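Local coordinates for protein cysteine protease-like VirA (Shigella flexneri, PDB 3EB8) that acts as a secreted virulence effector that supports bacterial entry into epithelial cells and spreading within and between them, though its proposed tubulin protease activity is disputed, at residues 20-25 against 39-44; 189-194 against 331-336; 195-200 against 222-227; 233-238 against 300-305. All blocks are in the same frame, centred on the assembly; numbering follows the deposited sequence.

In the fold
Along the chain contact 1 comes first, in the antiparallel sheet near the N-terminus, and stands apart: its centre is about 39 Å from that of contact 2, 37 Å from contact 3 and 27 Å from contact 4. The others cluster. Contacts 2 and 3 have centres about 11 Å apart and touch through Met191 and Leu192, while contacts 3 and 4 share helix 226-234 and meet where Asp225 lies beside Tyr300. Both lie, in series, within the chain span enclosed by contact 2. Contact 4 brings the helical region ascribed to tubulin binding (182-273) onto the mixed sheet, whereas contacts 2 and 3 join residues 189-200 to the chain entering helices 226-234 and 335-341.

Contact 1: 20-25 against 39-44; sequences MDSFSP and ANIDGI
Ala39 CB sits over the face of the Phe23 ring, 3.6 Å from the ring centroid and only 5° off the ring normal, which meets the geometry of a CH-pi contact. The centring is close to exact: over the six ring carbons the distances run from 3.8 Å, between Ala39 CB and Phe23 CE2, to 4.0 Å, between Ala39 CB and Phe23 CD1. Although the Phe23 side chain starts out away from 39-44, its CG lies anti to the carbonyl carbon (chi1 -80°), and this brings the ring back under the methyl. Both residues are buried, and Ile46 and Leu48 of strand 44-51 also pack on the ring. The setting is a beta hairpin of strands 24-25 and 35-41, with a backbone hydrogen bond between Ser24 and His38; a type I' turn from Ile41 to Ile44 then leads strand 35-41 into the next hairpin. Toward solvent the packing is looser. Ser22 and Ile41 are partly exposed and meet through Ile41 CD1, 3.9 Å from Ser22 OG, with no hydrogen bond across the segments. The Ser22 hydroxyl is instead weakly bonded to Lys18 O, back in helix 12-21.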
loop_
_atom_site.group_PDB
_atom_site.type_symbol
_atom_site.label_atom_id
_atom_site.label_comp_id
_atom_site.label_asym_id
_atom_site.label_seq_id
_atom_site.Cartn_x
_atom_site.Cartn_y
_atom_site.Cartn_z
ATOM N N MET A 20 -7.836 0.989 -17.890
ATOM C CA MET A 20 -6.612 0.883 -17.077
ATOM C C MET A 20 -6.979 0.767 -15.610
ATOM O O MET A 20 -6.559 -0.171 -14.944
ATOM C CB MET A 20 -5.631 2.065 -17.254
ATOM C CG MET A 20 -5.046 2.284 -18.647
ATOM S SD MET A 20 -4.761 0.768 -19.558
ATOM C CE MET A 20 -3.534 -0.045 -18.534
ATOM N N ASP A 21 -7.745 1.724 -15.095
ATOM C CA ASP A 21 -8.214 1.618 -13.715
ATOM C C ASP A 21 -9.198 0.452 -13.617
ATOM O O ASP A 21 -9.172 -0.322 -12.665
ATOM C CB ASP A 21 -8.853 2.928 -13.244
ATOM C CG ASP A 21 -7.837 4.062 -13.062
ATOM O OD1 ASP A 21 -6.626 3.892 -13.394
ATOM O OD2 ASP A 21 -8.271 5.135 -12.579
ATOM N N SER A 22 -10.049 0.334 -14.629
ATOM C CA SER A 22 -10.930 -0.809 -14.843
ATOM C C SER A 22 -10.228 -2.168 -14.714
ATOM O O SER A 22 -10.882 -3.192 -14.524
ATOM C CB SER A 22 -11.563 -0.698 -16.231
ATOM O OG SER A 22 -12.583 0.284 -16.240
ATOM N N PHE A 23 -8.905 -2.175 -14.832
ATOM C CA PHE A 23 -8.159 -3.417 -14.790
ATOM C C PHE A 23 -8.027 -3.921 -13.360
ATOM O O PHE A 23 -7.660 -3.170 -12.453
ATOM C CB PHE A 23 -6.783 -3.269 -15.457
ATOM C CG PHE A 23 -6.829 -3.352 -16.956
ATOM C CD1 PHE A 23 -7.030 -2.216 -17.720
ATOM C CD2 PHE A 23 -6.701 -4.578 -17.601
ATOM C CE1 PHE A 23 -7.100 -2.290 -19.107
ATOM C CE2 PHE A 23 -6.763 -4.669 -18.989
ATOM C CZ PHE A 23 -6.958 -3.528 -19.746
ATOM N N SER A 24 -8.349 -5.195 -13.164
ATOM C CA SER A 24 -8.274 -5.812 -11.848
ATOM C C SER A 24 -7.497 -7.108 -11.935
ATOM O O SER A 24 -7.504 -7.763 -12.975
ATOM C CB SER A 24 -9.684 -6.095 -11.322
ATOM O OG SER A 24 -10.526 -4.970 -11.526
ATOM N N PRO A 25 -6.820 -7.485 -10.845
ATOM C CA PRO A 25 -6.085 -8.754 -10.800
ATOM C C PRO A 25 -7.028 -9.905 -11.097
ATOM O O PRO A 25 -8.190 -9.876 -10.680
ATOM C CB PRO A 25 -5.619 -8.841 -9.342
ATOM C CG PRO A 25 -5.664 -7.466 -8.834
ATOM C CD PRO A 25 -6.766 -6.767 -9.563
ATOM N N ALA A 39 -10.219 -6.622 -17.641
ATOM C CA ALA A 39 -11.105 -5.474 -17.610
ATOM C C ALA A 39 -12.350 -5.844 -18.385
ATOM O O ALA A 39 -12.288 -6.342 -19.497
ATOM C CB ALA A 39 -10.436 -4.259 -18.214
ATOM N N ASN A 40 -13.494 -5.643 -17.765
ATOM C CA ASN A 40 -14.753 -5.946 -18.413
ATOM C C ASN A 40 -15.496 -4.640 -18.537
ATOM O O ASN A 40 -15.975 -4.083 -17.546
ATOM C CB ASN A 40 -15.558 -6.970 -17.603
ATOM C CG ASN A 40 -14.774 -8.258 -17.346
ATOM O OD1 ASN A 40 -14.036 -8.719 -18.211
ATOM N ND2 ASN A 40 -14.929 -8.833 -16.151
ATOM N N ILE A 41 -15.556 -4.137 -19.763
ATOM C CA ILE A 41 -16.262 -2.900 -20.045
ATOM C C ILE A 41 -17.414 -3.101 -21.018
ATOM O O ILE A 41 -17.217 -3.290 -22.213
ATOM C CB ILE A 41 -15.296 -1.802 -20.532
ATOM C CG1 ILE A 41 -14.324 -1.454 -19.386
ATOM C CG2 ILE A 41 -16.085 -0.568 -21.027
ATOM C CD1 ILE A 41 -12.930 -1.070 -19.836
ATOM N N ASP A 42 -18.619 -3.106 -20.462
ATOM C CA ASP A 42 -19.853 -3.042 -21.228
ATOM C C ASP A 42 -19.887 -3.977 -22.425
ATOM O O ASP A 42 -20.163 -3.547 -23.545
ATOM C CB ASP A 42 -20.111 -1.599 -21.659
ATOM C CG ASP A 42 -19.839 -0.600 -20.537
ATOM O OD1 ASP A 42 -20.109 -0.927 -19.356
ATOM O OD2 ASP A 42 -19.345 0.507 -20.834
ATOM N N GLY A 43 -19.626 -5.256 -22.180
ATOM C CA GLY A 43 -19.735 -6.269 -23.217
ATOM C C GLY A 43 -18.380 -6.738 -23.712
ATOM O O GLY A 43 -18.220 -7.843 -24.236
ATOM N N ILE A 44 -17.385 -5.883 -23.540
ATOM C CA ILE A 44 -16.035 -6.210 -23.956
ATOM C C ILE A 44 -15.179 -6.624 -22.763
ATOM O O ILE A 44 -15.458 -6.269 -21.615
ATOM C CB ILE A 44 -15.394 -5.034 -24.691
ATOM C CG1 ILE A 44 -16.115 -4.829 -26.020
ATOM C CG2 ILE A 44 -13.912 -5.274 -24.909
ATOM C CD1 ILE A 44 -15.310 -4.090 -27.024
#

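Contact 2: 189-194 against 331-336; sequences LQMLSY and TLPSSE
Leu189 N donates to Pro333 O over 3.0 Å, with a nearly straight N-H...O angle of 172° and the donor tilted slightly from the carbonyl plane. This is the one hydrogen bond across the two segments. Pro333 is the centre of an inverse gamma turn, in which Ser334 N reaches Leu332 O at 2.8 Å; the carbonyl of this central residue is the one that accepts from Leu189 N.

The side chains meet on the proline ring. Leu189 runs obliquely across it, with Leu189 CB 3.9 Å from Pro333 CB and Leu189 CD1 4.0 Å from that same proline carbon, so two points of the leucine share one carbon of the ring. Met191 takes the next ring atom: its SD lies 4.1 Å from Pro333 CG, and the two side chains meet at about a right angle. Bends at chi2 (-56°) and chi3 (-51°) fold the methionine chain back on itself, and the sulfur rather than the terminal methyl makes this contact.

Each segment leads into a helix. Ser334 is the N-cap of helix 335-341, its OG bonded to Gly337 N. Ser193 is the N-cap of helix 194-204, where its OG caps Gln196 N and Gln196 OE1 accepts from Ser193 N, a capping box. Helix 226-234 also packs here, with Ile229 touching both Leu189 and Met191, Pro226 against Met191, and Ser230 against Pro333.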
loop_
_atom_site.group_PDB
_atom_site.type_symbol
_atom_site.label_atom_id
_atom_site.label_comp_id
_atom_site.label_asym_id
_atom_site.label_seq_id
_atom_site.Cartn_x
_atom_site.Cartn_y
_atom_site.Cartn_z
ATOM N N LEU A 189 -6.497 -1.362 23.631
ATOM C CA LEU A 189 -6.972 0.006 23.642
ATOM C C LEU A 189 -8.420 0.054 24.056
ATOM O O LEU A 189 -9.240 -0.693 23.527
ATOM C CB LEU A 189 -6.840 0.618 22.255
ATOM C CG LEU A 189 -5.442 0.713 21.656
ATOM C CD1 LEU A 189 -5.502 1.431 20.295
ATOM C CD2 LEU A 189 -4.509 1.416 22.628
ATOM N N GLN A 190 -8.740 0.935 24.995
ATOM C CA GLN A 190 -10.135 1.198 25.326
ATOM C C GLN A 190 -10.686 2.159 24.297
ATOM O O GLN A 190 -10.039 3.144 23.945
ATOM C CB GLN A 190 -10.272 1.788 26.729
ATOM C CG GLN A 190 -10.164 0.760 27.842
ATOM C CD GLN A 190 -9.806 1.393 29.171
ATOM O OE1 GLN A 190 -9.733 2.619 29.286
ATOM N NE2 GLN A 190 -9.575 0.561 30.182
ATOM N N MET A 191 -11.883 1.870 23.813
ATOM C CA MET A 191 -12.466 2.641 22.728
ATOM C C MET A 191 -13.003 3.989 23.201
ATOM O O MET A 191 -13.426 4.129 24.350
ATOM C CB MET A 191 -13.553 1.817 22.034
ATOM C CG MET A 191 -12.972 0.708 21.167
ATOM S SD MET A 191 -11.814 1.376 19.954
ATOM C CE MET A 191 -12.856 2.664 19.248
ATOM N N LEU A 192 -12.974 4.979 22.312
ATOM C CA LEU A 192 -13.394 6.331 22.665
ATOM C C LEU A 192 -14.909 6.474 22.705
ATOM O O LEU A 192 -15.618 5.908 21.869
ATOM C CB LEU A 192 -12.788 7.362 21.700
ATOM C CG LEU A 192 -11.370 7.858 22.015
ATOM C CD1 LEU A 192 -10.388 6.731 21.884
ATOM C CD2 LEU A 192 -10.946 9.016 21.116
ATOM N N SER A 193 -15.410 7.233 23.674
ATOM C CA SER A 193 -16.832 7.539 23.704
ATOM C C SER A 193 -17.220 8.364 22.476
ATOM O O SER A 193 -16.366 8.949 21.819
ATOM C CB SER A 193 -17.195 8.312 24.967
ATOM O OG SER A 193 -16.629 9.610 24.947
ATOM N N TYR A 194 -18.512 8.414 22.177
ATOM C CA TYR A 194 -18.989 9.357 21.186
ATOM C C TYR A 194 -18.594 10.786 21.569
ATOM O O TYR A 194 -18.175 11.573 20.716
ATOM C CB TYR A 194 -20.509 9.282 21.008
ATOM C CG TYR A 194 -21.018 10.486 20.258
ATOM C CD1 TYR A 194 -21.018 10.515 18.870
ATOM C CD2 TYR A 194 -21.449 11.612 20.938
ATOM C CE1 TYR A 194 -21.458 11.623 18.183
ATOM C CE2 TYR A 194 -21.892 12.726 20.263
ATOM C CZ TYR A 194 -21.894 12.729 18.885
ATOM O OH TYR A 194 -22.341 13.848 18.220
ATOM N N THR A 331 -12.865 -7.217 15.566
ATOM C CA THR A 331 -11.456 -7.221 15.969
ATOM C C THR A 331 -11.177 -6.236 17.091
ATOM O O THR A 331 -11.567 -5.070 17.016
ATOM C CB THR A 331 -10.479 -6.863 14.809
ATOM O OG1 THR A 331 -10.675 -7.745 13.701
ATOM C CG2 THR A 331 -9.037 -6.992 15.289
ATOM N N LEU A 332 -10.479 -6.698 18.121
ATOM C CA LEU A 332 -10.097 -5.829 19.228
ATOM C C LEU A 332 -8.716 -5.220 19.005
ATOM O O LEU A 332 -7.797 -5.908 18.569
ATOM C CB LEU A 332 -10.148 -6.586 20.559
ATOM C CG LEU A 332 -11.534 -7.143 20.911
ATOM C CD1 LEU A 332 -11.459 -7.948 22.194
ATOM C CD2 LEU A 332 -12.586 -6.029 20.994
ATOM N N PRO A 333 -8.574 -3.918 19.300
ATOM C CA PRO A 333 -7.321 -3.198 19.113
ATOM C C PRO A 333 -6.271 -3.619 20.149
ATOM O O PRO A 333 -6.040 -2.899 21.110
ATOM C CB PRO A 333 -7.721 -1.727 19.323
ATOM C CG PRO A 333 -9.179 -1.698 19.369
ATOM C CD PRO A 333 -9.633 -3.040 19.812
ATOM N N SER A 334 -5.666 -4.783 19.949
ATOM C CA SER A 334 -4.548 -5.238 20.753
ATOM C C SER A 334 -3.690 -6.154 19.899
ATOM O O SER A 334 -4.119 -6.632 18.856
ATOM C CB SER A 334 -5.031 -6.007 21.991
ATOM O OG SER A 334 -5.514 -7.297 21.640
ATOM N N SER A 335 -2.474 -6.403 20.353
ATOM C CA SER A 335 -1.589 -7.333 19.685
ATOM C C SER A 335 -2.199 -8.740 19.572
ATOM O O SER A 335 -2.021 -9.409 18.566
ATOM C CB SER A 335 -0.258 -7.367 20.429
ATOM O OG SER A 335 0.144 -6.033 20.684
ATOM N N GLU A 336 -2.910 -9.196 20.601
ATOM C CA GLU A 336 -3.637 -10.469 20.489
ATOM C C GLU A 336 -4.733 -10.386 19.421
ATOM O O GLU A 336 -4.801 -11.232 18.540
ATOM C CB GLU A 336 -4.234 -10.946 21.838
ATOM C CG GLU A 336 -5.073 -12.231 21.693
ATOM C CD GLU A 336 -5.516 -12.831 23.003
ATOM O OE1 GLU A 336 -6.469 -13.653 23.001
ATOM O OE2 GLU A 336 -4.900 -12.498 24.033
#

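Contact 3: 195-200 against 222-227; sequences NQVNKI and LFQDPA
Val197 carries most of the contact that helix 194-204 makes with 222-227, touching Phe223 and Gln224. At the start of the segment, Gln196 contributes to the helix through its carbonyl, Lys199 N bonding Gln196 O at 3.0 Å. One residue on, Val197 points toward the loop. Its CG1 meets Gln224 CG at 3.9 Å, the two side chains at about a right angle, and the Phe223 carbonyl O stands 4.2 Å from the same methyl, Val197 CG1; the CB atoms of Val197 and Phe223 are 4.5 Å apart. The valine thus fits against a short helix-to-helix connection: Leu222 is the first residue to leave the helical conformation of 210-221, Phe223 takes a positive phi (86°), and Asp225 is the N-cap of helix 226-234. In that cap Ala227 N donates to Asp225 OD1 at 2.9 Å, approaching from above the carboxylate plane, while OD2 of the same aspartate takes a hydrogen bond from Tyr300. A turn beyond Val197, the CB of Ile200 also points toward 222-227, but its side chain makes no contact there; it packs on helix 167-176, where Leu169 touches both Ile200 and Phe223.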
loop_
_atom_site.group_PDB
_atom_site.type_symbol
_atom_site.label_atom_id
_atom_site.label_comp_id
_atom_site.label_asym_id
_atom_site.label_seq_id
_atom_site.Cartn_x
_atom_site.Cartn_y
_atom_site.Cartn_z
ATOM N N ASN A 195 -18.757 11.123 22.847
ATOM C CA ASN A 195 -18.353 12.427 23.346
ATOM C C ASN A 195 -16.914 12.776 23.009
ATOM O O ASN A 195 -16.633 13.866 22.514
ATOM C CB ASN A 195 -18.541 12.500 24.852
ATOM C CG ASN A 195 -19.972 12.692 25.237
ATOM O OD1 ASN A 195 -20.834 12.837 24.370
ATOM N ND2 ASN A 195 -20.249 12.695 26.542
ATOM N N GLN A 196 -16.002 11.848 23.281
ATOM C CA GLN A 196 -14.582 12.102 23.088
ATOM C C GLN A 196 -14.214 12.334 21.630
ATOM O O GLN A 196 -13.600 13.350 21.299
ATOM C CB GLN A 196 -13.742 10.968 23.673
ATOM C CG GLN A 196 -13.590 11.018 25.190
ATOM C CD GLN A 196 -13.519 9.627 25.803
ATOM O OE1 GLN A 196 -13.581 8.622 25.097
ATOM N NE2 GLN A 196 -13.393 9.565 27.119
ATOM N N VAL A 197 -14.584 11.399 20.758
ATOM C CA VAL A 197 -14.237 11.515 19.347
ATOM C C VAL A 197 -14.874 12.765 18.751
ATOM O O VAL A 197 -14.265 13.449 17.934
ATOM C CB VAL A 197 -14.665 10.279 18.525
ATOM C CG1 VAL A 197 -14.552 9.023 19.350
ATOM C CG2 VAL A 197 -16.072 10.435 17.989
ATOM N N ASN A 198 -16.096 13.070 19.176
ATOM C CA ASN A 198 -16.785 14.241 18.677
ATOM C C ASN A 198 -15.995 15.524 18.928
ATOM O O ASN A 198 -16.099 16.489 18.165
ATOM C CB ASN A 198 -18.171 14.349 19.287
ATOM C CG ASN A 198 -18.987 15.439 18.646
ATOM O OD1 ASN A 198 -19.295 16.439 19.282
ATOM N ND2 ASN A 198 -19.314 15.268 17.363
ATOM N N LYS A 199 -15.203 15.525 19.996
ATOM C CA LYS A 199 -14.329 16.649 20.314
ATOM C C LYS A 199 -13.245 16.843 19.248
ATOM O O LYS A 199 -13.179 17.881 18.587
ATOM C CB LYS A 199 -13.697 16.434 21.693
ATOM C CG LYS A 199 -12.359 17.130 21.909
ATOM C CD LYS A 199 -12.532 18.564 22.372
ATOM C CE LYS A 199 -11.179 19.209 22.580
ATOM N NZ LYS A 199 -10.276 18.926 21.426
ATOM N N ILE A 200 -12.401 15.831 19.090
ATOM C CA ILE A 200 -11.357 15.819 18.067
ATOM C C ILE A 200 -11.878 16.147 16.666
ATOM O O ILE A 200 -11.360 17.037 15.984
ATOM C CB ILE A 200 -10.746 14.422 17.969
ATOM C CG1 ILE A 200 -10.313 13.930 19.342
ATOM C CG2 ILE A 200 -9.584 14.433 17.030
ATOM C CD1 ILE A 200 -9.795 12.507 19.306
ATOM N N LEU A 222 -16.910 5.638 12.328
ATOM C CA LEU A 222 -15.596 5.011 12.423
ATOM C C LEU A 222 -15.031 5.737 13.624
ATOM O O LEU A 222 -15.623 6.706 14.078
ATOM C CB LEU A 222 -14.754 5.315 11.197
ATOM C CG LEU A 222 -15.328 5.129 9.796
ATOM C CD1 LEU A 222 -14.416 5.795 8.751
ATOM C CD2 LEU A 222 -15.510 3.658 9.503
ATOM N N PHE A 223 -13.913 5.296 14.153
ATOM C CA PHE A 223 -13.302 5.983 15.304
ATOM C C PHE A 223 -13.896 5.468 16.609
ATOM O O PHE A 223 -13.218 5.417 17.631
ATOM C CB PHE A 223 -13.459 7.512 15.243
ATOM C CG PHE A 223 -12.478 8.210 14.319
ATOM C CD1 PHE A 223 -12.033 7.606 13.148
ATOM C CD2 PHE A 223 -12.035 9.497 14.605
ATOM C CE1 PHE A 223 -11.155 8.265 12.302
ATOM C CE2 PHE A 223 -11.140 10.163 13.755
ATOM C CZ PHE A 223 -10.707 9.540 12.605
ATOM N N GLN A 224 -15.177 5.115 16.563
ATOM C CA GLN A 224 -15.800 4.365 17.636
ATOM C C GLN A 224 -15.866 2.883 17.270
ATOM O O GLN A 224 -16.305 2.065 18.063
ATOM C CB GLN A 224 -17.214 4.879 17.914
ATOM C CG GLN A 224 -17.259 6.322 18.382
ATOM C CD GLN A 224 -18.671 6.774 18.637
ATOM O OE1 GLN A 224 -19.294 7.432 17.791
ATOM N NE2 GLN A 224 -19.210 6.390 19.792
ATOM N N ASP A 225 -15.454 2.537 16.060
ATOM C CA ASP A 225 -15.477 1.146 15.668
ATOM C C ASP A 225 -14.111 0.512 15.965
ATOM O O ASP A 225 -13.122 0.826 15.317
ATOM C CB ASP A 225 -15.864 1.014 14.191
ATOM C CG ASP A 225 -15.940 -0.417 13.737
ATOM O OD1 ASP A 225 -15.586 -1.327 14.520
ATOM O OD2 ASP A 225 -16.356 -0.631 12.588
ATOM N N PRO A 226 -14.060 -0.399 16.952
ATOM C CA PRO A 226 -12.783 -0.999 17.338
ATOM C C PRO A 226 -12.146 -1.736 16.168
ATOM O O PRO A 226 -10.934 -1.832 16.088
ATOM C CB PRO A 226 -13.164 -1.980 18.443
ATOM C CG PRO A 226 -14.513 -1.545 18.906
ATOM C CD PRO A 226 -15.187 -0.985 17.691
ATOM N N ALA A 227 -12.949 -2.236 15.250
ATOM C CA ALA A 227 -12.373 -2.924 14.118
ATOM C C ALA A 227 -11.639 -1.914 13.245
ATOM O O ALA A 227 -10.593 -2.211 12.688
ATOM C CB ALA A 227 -13.440 -3.663 13.320
#

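Contact 4: 233-238 against 300-305; sequences TSAFWQ and YEVSSS
Ser304 OG donates a hydrogen bond to Ala235 O, the one polar link across the segments. The modelled separation of 2.5 Å is very short, and at 2.4 Å resolution its exact length is doubtful. The hydroxyl gets there because OG stands anti to the Ser304 backbone N (chi1 -173°), on the side of the strand that faces the turn. The accepting carbonyl belongs to that type I turn, which runs from Ser234 to Trp237 and is closed by Trp237 N to Ser234 O at 3.1 Å; just before it, Phe236 N bonds Thr233 O.

The apolar contacts centre on the Ala235 methyl, which points at the strand. Its CB lies 4.0 Å from Val302 CG1 and 3.8 Å from Ser304 CB, so one small side chain is seated against two alternate residues of the strand. Val302 presents CG1 because that branch is anti to its backbone N (chi1 178°). All three touching residues are buried. Ile279 of strand 274-283 and Tyr325 of strand 315-327 also pack on Ala235, one from each strand neighbouring 300-312.

Ser303, between the two contacting residues, points away and bonds Glu322 with its hydroxyl. This alternation is that of a beta strand with one face covered by the turn: the C-terminal part of helix 226-234 and the turn it runs into pack on the antiparallel middle of the large mixed sheet, an alpha/beta layer interface.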
loop_
_atom_site.group_PDB
_atom_site.type_symbol
_atom_site.label_atom_id
_atom_site.label_comp_id
_atom_site.label_asym_id
_atom_site.label_seq_id
_atom_site.Cartn_x
_atom_site.Cartn_y
_atom_site.Cartn_z
ATOM N N THR A 233 -4.431 1.032 13.074
ATOM C CA THR A 233 -3.193 0.859 13.840
ATOM C C THR A 233 -2.364 -0.299 13.310
ATOM O O THR A 233 -1.157 -0.198 13.185
ATOM C CB THR A 233 -3.440 0.709 15.371
ATOM O OG1 THR A 233 -4.257 -0.438 15.639
ATOM C CG2 THR A 233 -4.130 1.954 15.918
ATOM N N SER A 234 -3.020 -1.390 12.959
ATOM C CA SER A 234 -2.293 -2.546 12.469
ATOM C C SER A 234 -1.446 -2.206 11.250
ATOM O O SER A 234 -0.416 -2.852 11.015
ATOM C CB SER A 234 -3.257 -3.673 12.118
ATOM O OG SER A 234 -3.948 -3.402 10.918
ATOM N N ALA A 235 -1.890 -1.212 10.480
ATOM C CA ALA A 235 -1.250 -0.854 9.214
ATOM C C ALA A 235 0.183 -0.362 9.403
ATOM O O ALA A 235 0.972 -0.367 8.464
ATOM C CB ALA A 235 -2.075 0.197 8.443
ATOM N N PHE A 236 0.501 0.065 10.622
ATOM C CA PHE A 236 1.815 0.627 10.927
ATOM C C PHE A 236 2.806 -0.407 11.505
ATOM O O PHE A 236 3.981 -0.099 11.671
ATOM C CB PHE A 236 1.690 1.835 11.873
ATOM C CG PHE A 236 1.022 3.035 11.255
ATOM C CD1 PHE A 236 -0.359 3.141 11.226
ATOM C CD2 PHE A 236 1.781 4.067 10.708
ATOM C CE1 PHE A 236 -0.972 4.253 10.655
ATOM C CE2 PHE A 236 1.169 5.179 10.135
ATOM C CZ PHE A 236 -0.206 5.273 10.111
ATOM N N TRP A 237 2.350 -1.622 11.826
ATOM C CA TRP A 237 3.282 -2.592 12.407
ATOM C C TRP A 237 4.552 -2.768 11.523
ATOM O O TRP A 237 4.458 -3.020 10.317
ATOM C CB TRP A 237 2.607 -3.939 12.722
ATOM C CG TRP A 237 3.546 -4.896 13.444
ATOM C CD1 TRP A 237 4.382 -4.594 14.492
ATOM C CD2 TRP A 237 3.747 -6.280 13.166
ATOM N NE1 TRP A 237 5.083 -5.700 14.873
ATOM C CE2 TRP A 237 4.719 -6.753 14.080
ATOM C CE3 TRP A 237 3.181 -7.181 12.252
ATOM C CZ2 TRP A 237 5.150 -8.089 14.104
ATOM C CZ3 TRP A 237 3.612 -8.517 12.276
ATOM C CH2 TRP A 237 4.596 -8.952 13.199
ATOM N N GLN A 238 5.730 -2.623 12.125
ATOM C CA GLN A 238 6.974 -2.562 11.348
ATOM C C GLN A 238 7.279 -3.828 10.542
ATOM O O GLN A 238 7.934 -3.759 9.511
ATOM C CB GLN A 238 8.148 -2.230 12.260
ATOM C CG GLN A 238 8.309 -3.182 13.440
ATOM C CD GLN A 238 9.522 -2.842 14.303
ATOM O OE1 GLN A 238 9.391 -2.296 15.408
ATOM N NE2 GLN A 238 10.714 -3.146 13.789
ATOM N N TYR A 300 -13.243 -4.172 7.324
ATOM C CA TYR A 300 -12.351 -3.230 6.631
ATOM C C TYR A 300 -11.321 -3.901 5.733
ATOM O O TYR A 300 -10.739 -4.930 6.077
ATOM C CB TYR A 300 -11.681 -2.267 7.624
ATOM C CG TYR A 300 -12.700 -1.451 8.390
ATOM C CD1 TYR A 300 -13.099 -1.819 9.684
ATOM C CD2 TYR A 300 -13.301 -0.331 7.809
ATOM C CE1 TYR A 300 -14.054 -1.093 10.373
ATOM C CE2 TYR A 300 -14.252 0.403 8.490
ATOM C CZ TYR A 300 -14.623 0.018 9.771
ATOM O OH TYR A 300 -15.569 0.745 10.449
ATOM N N GLU A 301 -11.113 -3.318 4.564
ATOM C CA GLU A 301 -9.994 -3.697 3.719
ATOM C C GLU A 301 -8.893 -2.672 3.936
ATOM O O GLU A 301 -9.120 -1.460 3.824
ATOM C CB GLU A 301 -10.419 -3.745 2.252
ATOM C CG GLU A 301 -11.651 -4.619 2.034
ATOM C CD GLU A 301 -12.333 -4.423 0.679
ATOM O OE1 GLU A 301 -12.989 -5.385 0.211
ATOM O OE2 GLU A 301 -12.228 -3.321 0.092
ATOM N N VAL A 302 -7.704 -3.152 4.266
ATOM C CA VAL A 302 -6.559 -2.268 4.437
ATOM C C VAL A 302 -5.523 -2.504 3.338
ATOM O O VAL A 302 -5.231 -3.651 2.968
ATOM C CB VAL A 302 -5.890 -2.519 5.794
ATOM C CG1 VAL A 302 -4.664 -1.646 5.966
ATOM C CG2 VAL A 302 -6.894 -2.316 6.911
ATOM N N SER A 303 -4.988 -1.412 2.807
ATOM C CA SER A 303 -3.794 -1.466 1.993
ATOM C C SER A 303 -2.747 -0.591 2.664
ATOM O O SER A 303 -2.921 0.631 2.744
ATOM C CB SER A 303 -4.066 -0.935 0.595
ATOM O OG SER A 303 -2.833 -0.616 -0.040
ATOM N N SER A 304 -1.675 -1.210 3.153
ATOM C CA SER A 304 -0.613 -0.488 3.850
ATOM C C SER A 304 0.695 -0.581 3.074
ATOM O O SER A 304 1.324 -1.635 3.021
ATOM C CB SER A 304 -0.426 -1.055 5.259
ATOM O OG SER A 304 0.491 -0.290 6.025
ATOM N N SER A 305 1.114 0.522 2.473
ATOM C CA SER A 305 2.353 0.516 1.716
ATOM C C SER A 305 3.454 1.230 2.453
ATOM O O SER A 305 3.279 2.355 2.918
ATOM C CB SER A 305 2.141 1.158 0.359
ATOM O OG SER A 305 1.188 0.405 -0.357
#